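PDB 3D3Q: tRNA delta(2)-isopentenylpyrophosphate transferase from Staphylococcus epidermidis ATCC 12228, which probably transfers a dimethylallyl group from dimethylallyl diphosphate to adenine 37 of tRNAs that read codons beginning with uridine. Local coordinates for residues E34-D39 with K87-I92. Sequence-based numbering, arbitrary orientation.
Sequences EIISGD and KYIKDI
Strand 34-37 and helix 87-92 run antiparallel, 178° between their directions and 9.8 Å apart at the axes, so that E34 lies opposite I92 and I36 opposite Y88. No hydrogen bond joins them; the contact is made by side chains meeting across the gap. Three of the four residue contacts run through CD1 of I36. Its CG1 lies anti to the carbonyl carbon and the chain is extended beyond it (chi2 172°), which drives the CD1 methyl end-on into the helix face. There CD1 of I36 sits 3.6 Å from CB of Y88, 3.7 Å from CG1 of I89 and 3.8 Å from CD1 of I92. The I36 and I89 side chains meet nearly perpendicular, while I92 comes in at a slant. From Y88 the touching atom is CB; the ring swings away from the strand and stacks on that of Y65.

This is the alpha/beta layering of a P-loop NTPase core: helix 78-94 packs on one face of the parallel sheet and leads into strand 98-102, next to strand 33-37. I35, on the other face of the strand, points instead to helix 20-30, whose first turn carries the last residues of the predicted ATP-binding loop. Beyond the strand the chain reaches D39, where a region begins that by similarity meets the tRNA.

At the other end of the contact, E34 and I92 lie alongside each other, heading opposite ways, and OE1 of E34 comes within 3.6 Å of CG1 of I92. That oxygen of the buried E34 is held by a salt bridge to R95 and a hydrogen bond to the hydroxyl of Y65. R95 also pairs with D91, whose OD2 lies 5.7 Å from OE1 of E34; the shared guanidinium probably offsets the repulsion between the two acids.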
loop_
_atom_site.group_PDB
_atom_site.type_symbol
_atom_site.label_atom_id
_atom_site.label_comp_id
_atom_site.label_asym_id
_atom_site.label_seq_id
_atom_site.Cartn_x
_atom_site.Cartn_y
_atom_site.Cartn_z
ATOM N N GLU A 34 -6.368 -4.809 16.997
ATOM C CA GLU A 34 -5.701 -5.993 16.493
ATOM C C GLU A 34 -5.470 -5.759 15.013
ATOM O O GLU A 34 -6.264 -5.100 14.338
ATOM C CB GLU A 34 -6.552 -7.232 16.730
ATOM C CG GLU A 34 -7.017 -7.341 18.168
ATOM C CD GLU A 34 -7.806 -8.602 18.431
ATOM O OE1 GLU A 34 -8.534 -9.046 17.509
ATOM O OE2 GLU A 34 -7.722 -9.145 19.562
ATOM N N ILE A 35 -4.377 -6.314 14.513
ATOM C CA ILE A 35 -3.983 -6.110 13.132
ATOM C C ILE A 35 -4.266 -7.269 12.200
ATOM O O ILE A 35 -4.085 -8.424 12.558
ATOM C CB ILE A 35 -2.466 -5.796 13.065
ATOM C CG1 ILE A 35 -2.147 -4.632 13.994
ATOM C CG2 ILE A 35 -2.055 -5.468 11.647
ATOM C CD1 ILE A 35 -0.720 -4.279 14.037
ATOM N N ILE A 36 -4.697 -6.943 10.991
ATOM C CA ILE A 36 -4.945 -7.947 9.974
ATOM C C ILE A 36 -3.911 -7.684 8.871
ATOM O O ILE A 36 -3.923 -6.626 8.247
ATOM C CB ILE A 36 -6.357 -7.811 9.392
ATOM C CG1 ILE A 36 -7.393 -8.132 10.466
ATOM C CG2 ILE A 36 -6.514 -8.722 8.201
ATOM C CD1 ILE A 36 -8.811 -7.843 10.048
ATOM N N SER A 37 -3.007 -8.631 8.647
ATOM C CA SER A 37 -1.990 -8.462 7.621
ATOM C C SER A 37 -2.633 -8.308 6.239
ATOM O O SER A 37 -3.465 -9.122 5.837
ATOM C CB SER A 37 -1.037 -9.657 7.653
ATOM O OG SER A 37 -0.315 -9.772 6.448
ATOM N N GLY A 38 -2.262 -7.242 5.525
ATOM C CA GLY A 38 -2.811 -7.002 4.195
ATOM C C GLY A 38 -1.912 -7.540 3.097
ATOM O O GLY A 38 -2.271 -7.548 1.912
ATOM N N ASP A 39 -0.730 -7.995 3.502
ATOM C CA ASP A 39 0.253 -8.538 2.577
ATOM C C ASP A 39 -0.201 -9.878 1.990
ATOM O O ASP A 39 -0.561 -10.793 2.722
ATOM C CB ASP A 39 1.583 -8.727 3.295
ATOM C CG ASP A 39 2.740 -8.917 2.335
ATOM O OD1 ASP A 39 2.708 -9.876 1.540
ATOM O OD2 ASP A 39 3.684 -8.095 2.371
ATOM N N LYS A 87 -14.565 -11.152 7.709
ATOM C CA LYS A 87 -14.982 -11.896 8.883
ATOM C C LYS A 87 -14.207 -11.403 10.106
ATOM O O LYS A 87 -14.806 -11.112 11.136
ATOM C CB LYS A 87 -14.768 -13.399 8.666
ATOM C CG LYS A 87 -15.590 -13.984 7.514
ATOM C CD LYS A 87 -15.128 -15.396 7.152
ATOM C CE LYS A 87 -15.884 -15.959 5.932
ATOM N NZ LYS A 87 -15.298 -17.236 5.391
ATOM N N TYR A 88 -12.886 -11.289 9.981
ATOM C CA TYR A 88 -12.050 -10.820 11.083
ATOM C C TYR A 88 -12.410 -9.388 11.508
ATOM O O TYR A 88 -12.460 -9.064 12.696
ATOM C CB TYR A 88 -10.559 -10.884 10.710
ATOM C CG TYR A 88 -9.939 -12.276 10.691
ATOM C CD1 TYR A 88 -9.478 -12.842 9.492
ATOM C CD2 TYR A 88 -9.751 -13.005 11.875
ATOM C CE1 TYR A 88 -8.842 -14.089 9.469
ATOM C CE2 TYR A 88 -9.112 -14.258 11.863
ATOM C CZ TYR A 88 -8.661 -14.789 10.657
ATOM O OH TYR A 88 -8.032 -16.015 10.619
ATOM N N ILE A 89 -12.667 -8.524 10.542
ATOM C CA ILE A 89 -13.023 -7.160 10.869
ATOM C C ILE A 89 -14.304 -7.119 11.719
ATOM O O ILE A 89 -14.455 -6.235 12.562
ATOM C CB ILE A 89 -13.208 -6.311 9.583
ATOM C CG1 ILE A 89 -11.869 -6.216 8.836
ATOM C CG2 ILE A 89 -13.737 -4.936 9.936
ATOM C CD1 ILE A 89 -11.944 -5.517 7.492
ATOM N N LYS A 90 -15.228 -8.057 11.502
ATOM C CA LYS A 90 -16.470 -8.094 12.289
ATOM C C LYS A 90 -16.200 -8.706 13.658
ATOM O O LYS A 90 -16.633 -8.177 14.679
ATOM C CB LYS A 90 -17.567 -8.909 11.580
ATOM C CG LYS A 90 -18.528 -8.104 10.676
ATOM C CD LYS A 90 -19.644 -8.979 10.023
ATOM C CE LYS A 90 -19.086 -9.993 8.991
ATOM N NZ LYS A 90 -20.082 -10.917 8.357
ATOM N N ASP A 91 -15.485 -9.823 13.679
ATOM C CA ASP A 91 -15.180 -10.476 14.935
ATOM C C ASP A 91 -14.465 -9.494 15.856
ATOM O O ASP A 91 -14.805 -9.381 17.024
ATOM C CB ASP A 91 -14.306 -11.700 14.686
ATOM C CG ASP A 91 -14.088 -12.514 15.934
ATOM O OD1 ASP A 91 -15.074 -13.096 16.433
ATOM O OD2 ASP A 91 -12.938 -12.568 16.412
ATOM N N ILE A 92 -13.479 -8.781 15.316
ATOM C CA ILE A 92 -12.709 -7.790 16.075
ATOM C C ILE A 92 -13.616 -6.701 16.670
ATOM O O ILE A 92 -13.586 -6.448 17.882
ATOM C CB ILE A 92 -11.620 -7.113 15.175
ATOM C CG1 ILE A 92 -10.588 -8.155 14.741
ATOM C CG2 ILE A 92 -10.933 -5.972 15.913
ATOM C CD1 ILE A 92 -9.507 -7.619 13.827
#